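Local coordinates for protein trans-2-enoyl-CoA reductase (Treponema denticola ATCC 35405, PDB 4GGO) that catalyses the NADH-dependent reduction of the carbon-carbon double bond of trans-2-enoyl-CoA thioesters, turning crotonyl-CoA into butyryl-CoA in fatty acid synthesis, at residues Ile6-Val11 with Asn390-Val395; Leu17-Gln22 with Gly93-Tyr98; Gly138-Leu143 with Leu222-Cys227. All coordinates share one frame; numbering follows the deposited sequence.

Contacts 1 and 2 are neighbours on one side of the molecule, their centres about 12 Å apart, and contact 2 is nested within the long chain loop that contact 1 closes. They are joined directly, since Lys8 and Met10 of contact 1 bond to Asn18 and Leu17 of contact 2. Contact 1, between two terminal loops, lies largely at the surface and combines a lysine-carboxylate pair with a valine pair and a water. Contact 2 is buried and made by prolines, an alanine and a tyrosine ring at two helix starts. Contact 3, about 43 Å from contact 1 between centres, lies on the opposite side of the chain's centre; it is partly buried, and backbone pairing of parallel strands is its main chemistry.

Contact 1 of 3, residues Ile6-Val11 with Asn390-Val395; sequences IVKPMV and NYEAEV
Ile6, Val7 and Lys8 lie against Tyr391-Val395 where irregular segments from the two ends of the chain meet, tying the beginning of the Rossmann-type enzyme to its C-terminal tail. The polar part centres on Lys8. Its chain bends at chi2 and again at chi4 (-80°), which brings NZ to both a carbonyl and a carboxylate: NZ donates to Tyr391 O at 3.2 Å, from above the carbonyl plane, and forms a salt bridge to Glu392, with NZ 3.5 Å from OE1 and equally far from OE2. The Tyr391 hydroxyl turns to a different task, bonding to Gly383 and Val386, while its ring meets His20 edge to face.

Van der Waals contacts make up the second kind. Ile6 rests its methyls on backbone carbonyls, CG2 on Tyr391 O and CD1 on Glu392 O, and its side chain crosses that of Glu394 at about a right angle, CG1 lying 3.9 Å from Glu394 CB. Val7 and Val395 are the buried pair, meeting through their CG2 methyls at 3.6 Å; Val395 also touches Pro21 and Gln22 of helix 21-38.

Water mediates the remaining link between the backbones: one molecule accepts from Val7 N at 3.0 Å and lies 2.8 Å from Ala393 O.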
loop_
_atom_site.group_PDB
_atom_site.type_symbol
_atom_site.label_atom_id
_atom_site.label_comp_id
_atom_site.label_asym_id
_atom_site.label_seq_id
_atom_site.Cartn_x
_atom_site.Cartn_y
_atom_site.Cartn_z
ATOM N N ILE A 6 -15.395 -25.740 1.775
ATOM C CA ILE A 6 -15.879 -24.422 2.171
ATOM C C ILE A 6 -14.741 -23.615 2.788
ATOM O O ILE A 6 -14.156 -24.017 3.794
ATOM C CB ILE A 6 -17.040 -24.522 3.178
ATOM C CG1 ILE A 6 -18.303 -25.046 2.490
ATOM C CG2 ILE A 6 -17.311 -23.170 3.815
ATOM C CD1 ILE A 6 -19.500 -25.153 3.408
ATOM N N VAL A 7 -14.428 -22.475 2.180
ATOM C CA VAL A 7 -13.301 -21.663 2.626
ATOM C C VAL A 7 -13.723 -20.530 3.555
ATOM O O VAL A 7 -14.440 -19.612 3.157
ATOM C CB VAL A 7 -12.506 -21.094 1.438
ATOM C CG1 VAL A 7 -11.440 -20.124 1.926
ATOM C CG2 VAL A 7 -11.879 -22.224 0.643
ATOM N N LYS A 8 -13.264 -20.613 4.800
ATOM C CA LYS A 8 -13.528 -19.596 5.805
ATOM C C LYS A 8 -12.193 -19.007 6.259
ATOM O O LYS A 8 -11.149 -19.624 6.058
ATOM C CB LYS A 8 -14.283 -20.215 6.985
ATOM C CG LYS A 8 -15.707 -20.654 6.656
ATOM C CD LYS A 8 -16.552 -19.471 6.202
ATOM C CE LYS A 8 -18.042 -19.716 6.414
ATOM N NZ LYS A 8 -18.661 -20.553 5.349
ATOM N N PRO A 9 -12.214 -17.802 6.853
ATOM C CA PRO A 9 -10.948 -17.199 7.290
ATOM C C PRO A 9 -10.257 -17.999 8.392
ATOM O O PRO A 9 -10.909 -18.470 9.324
ATOM C CB PRO A 9 -11.377 -15.826 7.821
ATOM C CG PRO A 9 -12.825 -15.970 8.139
ATOM C CD PRO A 9 -13.358 -16.910 7.104
ATOM N N MET A 10 -8.942 -18.151 8.271
ATOM C CA MET A 10 -8.147 -18.825 9.289
ATOM C C MET A 10 -7.061 -17.893 9.812
ATOM O O MET A 10 -6.008 -17.745 9.192
ATOM C CB MET A 10 -7.509 -20.093 8.725
ATOM C CG MET A 10 -6.677 -20.860 9.741
ATOM S SD MET A 10 -5.424 -21.911 8.981
ATOM C CE MET A 10 -4.719 -22.697 10.431
ATOM N N VAL A 11 -7.318 -17.266 10.954
ATOM C CA VAL A 11 -6.380 -16.303 11.516
ATOM C C VAL A 11 -5.567 -16.890 12.668
ATOM O O VAL A 11 -6.120 -17.277 13.697
ATOM C CB VAL A 11 -7.104 -15.035 12.007
ATOM C CG1 VAL A 11 -6.098 -14.021 12.527
ATOM C CG2 VAL A 11 -7.940 -14.437 10.887
ATOM N N ASN A 390 -20.937 -15.855 -1.874
ATOM C CA ASN A 390 -21.690 -16.838 -1.102
ATOM C C ASN A 390 -20.978 -17.273 0.178
ATOM O O ASN A 390 -21.565 -17.240 1.262
ATOM C CB ASN A 390 -21.999 -18.061 -1.973
ATOM C CG ASN A 390 -23.106 -18.930 -1.401
ATOM O OD1 ASN A 390 -23.261 -19.050 -0.185
ATOM N ND2 ASN A 390 -23.881 -19.550 -2.283
ATOM N N TYR A 391 -19.721 -17.691 0.036
ATOM C CA TYR A 391 -18.903 -18.206 1.142
ATOM C C TYR A 391 -19.366 -19.554 1.704
ATOM O O TYR A 391 -18.547 -20.354 2.163
ATOM C CB TYR A 391 -18.722 -17.165 2.257
ATOM C CG TYR A 391 -17.870 -15.988 1.845
ATOM C CD1 TYR A 391 -16.540 -16.161 1.495
ATOM C CD2 TYR A 391 -18.393 -14.705 1.806
ATOM C CE1 TYR A 391 -15.759 -15.094 1.118
ATOM C CE2 TYR A 391 -17.617 -13.630 1.430
ATOM C CZ TYR A 391 -16.302 -13.834 1.082
ATOM O OH TYR A 391 -15.522 -12.768 0.708
ATOM N N GLU A 392 -20.670 -19.806 1.668
ATOM C CA GLU A 392 -21.199 -21.110 2.049
ATOM C C GLU A 392 -21.087 -22.068 0.869
ATOM O O GLU A 392 -21.286 -23.274 1.008
ATOM C CB GLU A 392 -22.650 -21.001 2.524
ATOM C CG GLU A 392 -22.845 -20.116 3.749
ATOM C CD GLU A 392 -22.204 -20.685 5.006
ATOM O OE1 GLU A 392 -21.854 -21.884 5.020
ATOM O OE2 GLU A 392 -22.055 -19.927 5.987
ATOM N N ALA A 393 -20.774 -21.513 -0.297
ATOM C CA ALA A 393 -20.447 -22.315 -1.465
ATOM C C ALA A 393 -18.976 -22.703 -1.382
ATOM O O ALA A 393 -18.125 -21.864 -1.086
ATOM C CB ALA A 393 -20.721 -21.535 -2.738
ATOM N N GLU A 394 -18.674 -23.969 -1.649
ATOM C CA GLU A 394 -17.303 -24.457 -1.517
ATOM C C GLU A 394 -16.446 -24.160 -2.745
ATOM O O GLU A 394 -16.943 -24.113 -3.869
ATOM C CB GLU A 394 -17.280 -25.955 -1.191
ATOM C CG GLU A 394 -17.426 -26.878 -2.391
ATOM C CD GLU A 394 -17.437 -28.345 -2.001
ATOM O OE1 GLU A 394 -18.183 -29.122 -2.632
ATOM O OE2 GLU A 394 -16.695 -28.722 -1.070
ATOM N N VAL A 395 -15.153 -23.951 -2.511
ATOM C CA VAL A 395 -14.207 -23.676 -3.585
ATOM C C VAL A 395 -13.670 -24.981 -4.168
ATOM O O VAL A 395 -13.122 -25.816 -3.449
ATOM C CB VAL A 395 -13.039 -22.805 -3.087
ATOM C CG1 VAL A 395 -12.061 -22.526 -4.217
ATOM C CG2 VAL A 395 -13.566 -21.504 -2.501
HETATM O O HOH W 1 -16.494 -20.761 0.899
#

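Contact 2 of 3, residues Leu17-Gln22 with Gly93-Tyr98; sequences LNAHPQ and GTPGWY
Pro21 rides over one face of the Tyr98 ring, the two side chains lying side by side and pointing the same way. The proline CA makes a CH-pi contact, 4.2 Å from the ring centroid and 21° off the normal, displaced from the centre toward the rim. CB and CG extend the overlap over the same face, above its CD1-CE1-CZ side, with Pro21 CB 3.9 Å from Tyr98 CE1. On the opposite face sits Trp97 CE3, also offset, so the tyrosine is sandwiched between a proline and its own helical neighbour.

Hydrogen bonds at the hydroxyl also limit rotation of the ring. Tyr98 CG stands anti to the carbonyl carbon (chi1 -59°), and OH reaches back along the chain to accept from Gly93 N at 3.1 Å in a nearly straight bond (162°); the same hydroxyl donates a hydrogen bond to Phe398 O. Ala19 points its methyl at the other segment, CB resting 4.1 Å from Pro95 CD and touching Tyr98 CE2 obliquely. Past this apolar patch a water lies between the backbones, 2.7 Å from Gly93 O and 3.0 Å from Leu17 O.

Both segments are helix starts: His20 is the N-cap of helix 21-38, its ND1 accepting from Gly23 N, and Thr94 is the N-cap of helix 95-110. Pro95 and Tyr98 also touch Cys24 of helix 21-38, while Thr94 OG1 is hydrogen-bonded to Glu84, a residue important in discriminating NADH from NADPH that follows strand 77-82.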
loop_
_atom_site.group_PDB
_atom_site.type_symbol
_atom_site.label_atom_id
_atom_site.label_comp_id
_atom_site.label_asym_id
_atom_site.label_seq_id
_atom_site.Cartn_x
_atom_site.Cartn_y
_atom_site.Cartn_z
ATOM N N LEU A 17 -4.156 -16.624 7.380
ATOM C CA LEU A 17 -3.268 -17.548 6.680
ATOM C C LEU A 17 -3.719 -17.875 5.260
ATOM O O LEU A 17 -2.897 -17.959 4.350
ATOM C CB LEU A 17 -3.094 -18.838 7.487
ATOM C CG LEU A 17 -2.537 -18.666 8.903
ATOM C CD1 LEU A 17 -2.225 -20.025 9.537
ATOM C CD2 LEU A 17 -1.313 -17.752 8.904
ATOM N N ASN A 18 -5.022 -18.059 5.073
ATOM C CA ASN A 18 -5.553 -18.450 3.771
ATOM C C ASN A 18 -6.192 -17.297 2.995
ATOM O O ASN A 18 -6.133 -16.143 3.415
ATOM C CB ASN A 18 -6.549 -19.601 3.927
ATOM C CG ASN A 18 -7.688 -19.261 4.865
ATOM O OD1 ASN A 18 -7.572 -18.366 5.701
ATOM N ND2 ASN A 18 -8.797 -19.979 4.733
ATOM N N ALA A 19 -6.800 -17.621 1.858
ATOM C CA ALA A 19 -7.431 -16.611 1.017
ATOM C C ALA A 19 -8.565 -17.204 0.189
ATOM O O ALA A 19 -8.521 -18.371 -0.198
ATOM C CB ALA A 19 -6.398 -15.956 0.112
ATOM N N HIS A 20 -9.581 -16.389 -0.078
ATOM C CA HIS A 20 -10.714 -16.815 -0.888
ATOM C C HIS A 20 -10.543 -16.306 -2.316
ATOM O O HIS A 20 -10.545 -15.098 -2.549
ATOM C CB HIS A 20 -12.019 -16.287 -0.289
ATOM C CG HIS A 20 -13.229 -17.074 -0.686
ATOM N ND1 HIS A 20 -13.902 -16.861 -1.870
ATOM C CD2 HIS A 20 -13.891 -18.071 -0.052
ATOM C CE1 HIS A 20 -14.924 -17.694 -1.949
ATOM N NE2 HIS A 20 -14.940 -18.438 -0.859
ATOM N N PRO A 21 -10.384 -17.231 -3.276
ATOM C CA PRO A 21 -10.114 -16.903 -4.681
ATOM C C PRO A 21 -11.163 -15.982 -5.302
ATOM O O PRO A 21 -10.804 -14.976 -5.912
ATOM C CB PRO A 21 -10.141 -18.271 -5.370
ATOM C CG PRO A 21 -9.785 -19.236 -4.293
ATOM C CD PRO A 21 -10.414 -18.686 -3.048
ATOM N N GLN A 22 -12.437 -16.323 -5.149
ATOM C CA GLN A 22 -13.512 -15.527 -5.735
ATOM C C GLN A 22 -13.669 -14.194 -5.012
ATOM O O GLN A 22 -13.988 -13.178 -5.629
ATOM C CB GLN A 22 -14.836 -16.297 -5.722
ATOM C CG GLN A 22 -14.891 -17.478 -6.680
ATOM C CD GLN A 22 -14.050 -18.651 -6.216
ATOM O OE1 GLN A 22 -13.077 -19.027 -6.868
ATOM N NE2 GLN A 22 -14.421 -19.233 -5.081
ATOM N N GLY A 93 -2.808 -20.074 -2.499
ATOM C CA GLY A 93 -1.845 -19.087 -2.938
ATOM C C GLY A 93 -1.990 -17.874 -2.041
ATOM O O GLY A 93 -2.926 -17.800 -1.245
ATOM N N THR A 94 -1.064 -16.929 -2.147
ATOM C CA THR A 94 -1.206 -15.673 -1.425
ATOM C C THR A 94 -2.334 -14.879 -2.077
ATOM O O THR A 94 -2.597 -15.046 -3.268
ATOM C CB THR A 94 0.103 -14.859 -1.443
ATOM O OG1 THR A 94 0.534 -14.667 -2.796
ATOM C CG2 THR A 94 1.190 -15.587 -0.670
ATOM N N PRO A 95 -3.025 -14.029 -1.296
ATOM C CA PRO A 95 -4.117 -13.225 -1.859
ATOM C C PRO A 95 -3.673 -12.387 -3.058
ATOM O O PRO A 95 -4.459 -12.175 -3.983
ATOM C CB PRO A 95 -4.536 -12.320 -0.690
ATOM C CG PRO A 95 -3.437 -12.437 0.329
ATOM C CD PRO A 95 -2.868 -13.805 0.150
ATOM N N GLY A 96 -2.422 -11.938 -3.045
ATOM C CA GLY A 96 -1.888 -11.146 -4.137
ATOM C C GLY A 96 -1.825 -11.903 -5.451
ATOM O O GLY A 96 -1.913 -11.306 -6.524
ATOM N N TRP A 97 -1.668 -13.221 -5.368
ATOM C CA TRP A 97 -1.631 -14.067 -6.556
ATOM C C TRP A 97 -2.982 -14.030 -7.257
ATOM O O TRP A 97 -3.058 -13.814 -8.465
ATOM C CB TRP A 97 -1.264 -15.507 -6.181
ATOM C CG TRP A 97 -0.987 -16.398 -7.357
ATOM C CD1 TRP A 97 0.106 -16.361 -8.174
ATOM C CD2 TRP A 97 -1.808 -17.473 -7.836
ATOM N NE1 TRP A 97 0.012 -17.339 -9.136
ATOM C CE2 TRP A 97 -1.152 -18.034 -8.950
ATOM C CE3 TRP A 97 -3.034 -18.010 -7.433
ATOM C CZ2 TRP A 97 -1.683 -19.107 -9.665
ATOM C CZ3 TRP A 97 -3.559 -19.075 -8.146
ATOM C CH2 TRP A 97 -2.883 -19.612 -9.249
ATOM N N TYR A 98 -4.047 -14.233 -6.488
ATOM C CA TYR A 98 -5.402 -14.192 -7.025
ATOM C C TYR A 98 -5.750 -12.796 -7.535
ATOM O O TYR A 98 -6.396 -12.650 -8.575
ATOM C CB TYR A 98 -6.414 -14.650 -5.972
ATOM C CG TYR A 98 -6.169 -16.061 -5.479
ATOM C CD1 TYR A 98 -6.505 -17.158 -6.261
ATOM C CD2 TYR A 98 -5.598 -16.294 -4.234
ATOM C CE1 TYR A 98 -6.281 -18.450 -5.818
ATOM C CE2 TYR A 98 -5.371 -17.582 -3.783
ATOM C CZ TYR A 98 -5.714 -18.655 -4.579
ATOM O OH TYR A 98 -5.491 -19.938 -4.135
HETATM O O HOH W 2 -2.856 -17.371 1.456
#

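Contact 3 of 3, residues Gly138-Leu143 with Leu222-Cys227; sequences GIKFDL and LLEEGC
Phe141 pairs with Leu223 in a parallel beta bridge, both side chains on the same face of the sheet, and this is the tightly held part of the contact. Two backbone bonds bracket it: Phe141 N donates to Leu222 O at 2.9 Å, and Glu224 N returns to Phe141 O at 2.9 Å, the latter nearly straight (168°). Phe141 O also has Glu224 CB 3.5 Å away and Cys227 SG at 3.2 Å. That sulfur stands anti to its backbone N (chi1 -178°), a rotation that carries it over the Asp142 peptide, 3.5 Å from Asp142 C. Leu222 reaches the other way, its CD2 touching Ile139 O; Phe141 and Leu222 both pack on helix 124-136, at Ala134. Ile139 CG2 lies over one face of the Phe141 ring. Asp142 is held too, OD1 and OD2 accepting from the backbone N of Lys51 and Asn52.

The solvent side is looser. Lys140 runs out extended beyond CG beside Glu224, but their opposite charges stay apart, NZ to OE2 being 5.4 Å. Glu224 instead folds its carboxylate back on the chain, OE2 accepting from Glu225 N.

A type II turn from Glu224 to Cys227, with Gly226 at positive phi, leads into strand 227-233. The bridge lies where strand 141-146 begins and just before that turn; the two strands run side by side in the seven-stranded parallel Rossmann sheet, 141-146 at its centre.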
loop_
_atom_site.group_PDB
_atom_site.type_symbol
_atom_site.label_atom_id
_atom_site.label_comp_id
_atom_site.label_asym_id
_atom_site.label_seq_id
_atom_site.Cartn_x
_atom_site.Cartn_y
_atom_site.Cartn_z
ATOM N N GLY A 138 9.096 -1.605 -26.598
ATOM C CA GLY A 138 9.413 -0.211 -26.850
ATOM C C GLY A 138 8.778 0.721 -25.835
ATOM O O GLY A 138 8.318 1.812 -26.177
ATOM N N ILE A 139 8.758 0.288 -24.579
ATOM C CA ILE A 139 8.129 1.055 -23.511
ATOM C C ILE A 139 9.125 1.925 -22.750
ATOM O O ILE A 139 10.172 1.449 -22.310
ATOM C CB ILE A 139 7.397 0.129 -22.512
ATOM C CG1 ILE A 139 6.131 -0.449 -23.146
ATOM C CG2 ILE A 139 7.040 0.878 -21.235
ATOM C CD1 ILE A 139 5.372 -1.391 -22.240
ATOM N N LYS A 140 8.795 3.207 -22.621
ATOM C CA LYS A 140 9.477 4.100 -21.693
ATOM C C LYS A 140 8.477 4.525 -20.624
ATOM O O LYS A 140 7.404 5.035 -20.941
ATOM C CB LYS A 140 10.026 5.332 -22.413
ATOM C CG LYS A 140 11.283 5.088 -23.236
ATOM C CD LYS A 140 11.873 6.408 -23.715
ATOM C CE LYS A 140 13.190 6.210 -24.445
ATOM N NZ LYS A 140 13.810 7.512 -24.823
ATOM N N PHE A 141 8.827 4.313 -19.360
ATOM C CA PHE A 141 7.911 4.602 -18.259
ATOM C C PHE A 141 7.782 6.097 -17.976
ATOM O O PHE A 141 8.777 6.823 -17.961
ATOM C CB PHE A 141 8.348 3.867 -16.989
ATOM C CG PHE A 141 8.326 2.369 -17.112
ATOM C CD1 PHE A 141 7.125 1.687 -17.212
ATOM C CD2 PHE A 141 9.505 1.643 -17.115
ATOM C CE1 PHE A 141 7.099 0.309 -17.322
ATOM C CE2 PHE A 141 9.486 0.265 -17.222
ATOM C CZ PHE A 141 8.283 -0.404 -17.326
ATOM N N ASP A 142 6.552 6.550 -17.750
ATOM C CA ASP A 142 6.305 7.942 -17.383
ATOM C C ASP A 142 5.748 8.053 -15.964
ATOM O O ASP A 142 5.575 9.153 -15.439
ATOM C CB ASP A 142 5.375 8.626 -18.390
ATOM C CG ASP A 142 4.074 7.874 -18.591
ATOM O OD1 ASP A 142 3.114 8.134 -17.837
ATOM O OD2 ASP A 142 4.011 7.029 -19.508
ATOM N N LEU A 143 5.470 6.906 -15.351
ATOM C CA LEU A 143 5.050 6.856 -13.956
ATOM C C LEU A 143 5.530 5.569 -13.294
ATOM O O LEU A 143 5.227 4.472 -13.761
ATOM C CB LEU A 143 3.529 6.972 -13.830
ATOM C CG LEU A 143 2.978 6.771 -12.416
ATOM C CD1 LEU A 143 3.489 7.850 -11.468
ATOM C CD2 LEU A 143 1.460 6.738 -12.424
ATOM N N LEU A 222 15.003 3.848 -20.089
ATOM C CA LEU A 222 13.612 3.420 -19.998
ATOM C C LEU A 222 12.749 4.422 -19.233
ATOM O O LEU A 222 11.640 4.101 -18.808
ATOM C CB LEU A 222 13.521 2.038 -19.348
ATOM C CG LEU A 222 14.164 0.891 -20.128
ATOM C CD1 LEU A 222 14.066 -0.407 -19.346
ATOM C CD2 LEU A 222 13.514 0.744 -21.496
ATOM N N LEU A 223 13.263 5.635 -19.063
ATOM C CA LEU A 223 12.513 6.692 -18.396
ATOM C C LEU A 223 12.176 7.814 -19.368
ATOM O O LEU A 223 13.065 8.392 -19.992
ATOM C CB LEU A 223 13.306 7.258 -17.216
ATOM C CG LEU A 223 13.769 6.269 -16.146
ATOM C CD1 LEU A 223 14.388 7.009 -14.971
ATOM C CD2 LEU A 223 12.615 5.395 -15.689
ATOM N N GLU A 224 10.889 8.115 -19.496
ATOM C CA GLU A 224 10.455 9.241 -20.309
ATOM C C GLU A 224 10.834 10.537 -19.603
ATOM O O GLU A 224 10.877 10.587 -18.374
ATOM C CB GLU A 224 8.944 9.184 -20.544
ATOM C CG GLU A 224 8.422 10.231 -21.513
ATOM C CD GLU A 224 9.081 10.140 -22.876
ATOM O OE1 GLU A 224 8.653 9.293 -23.689
ATOM O OE2 GLU A 224 10.030 10.911 -23.134
ATOM N N GLU A 225 11.125 11.574 -20.382
ATOM C CA GLU A 225 11.442 12.887 -19.829
ATOM C C GLU A 225 10.306 13.369 -18.933
ATOM O O GLU A 225 9.151 13.413 -19.354
ATOM C CB GLU A 225 11.679 13.893 -20.958
ATOM C CG GLU A 225 12.121 15.274 -20.492
ATOM C CD GLU A 225 13.603 15.341 -20.175
ATOM O OE1 GLU A 225 14.326 14.369 -20.485
ATOM O OE2 GLU A 225 14.046 16.367 -19.617
ATOM N N GLY A 226 10.640 13.718 -17.693
ATOM C CA GLY A 226 9.653 14.192 -16.742
ATOM C C GLY A 226 8.905 13.069 -16.048
ATOM O O GLY A 226 7.813 13.275 -15.517
ATOM N N CYS A 227 9.498 11.878 -16.050
ATOM C CA CYS A 227 8.884 10.707 -15.430
ATOM C C CYS A 227 8.621 10.924 -13.944
ATOM O O CYS A 227 9.486 11.402 -13.210
ATOM C CB CYS A 227 9.767 9.472 -15.625
ATOM S SG CYS A 227 9.081 7.942 -14.942
HETATM O O HOH W 3 5.655 12.281 -16.614
#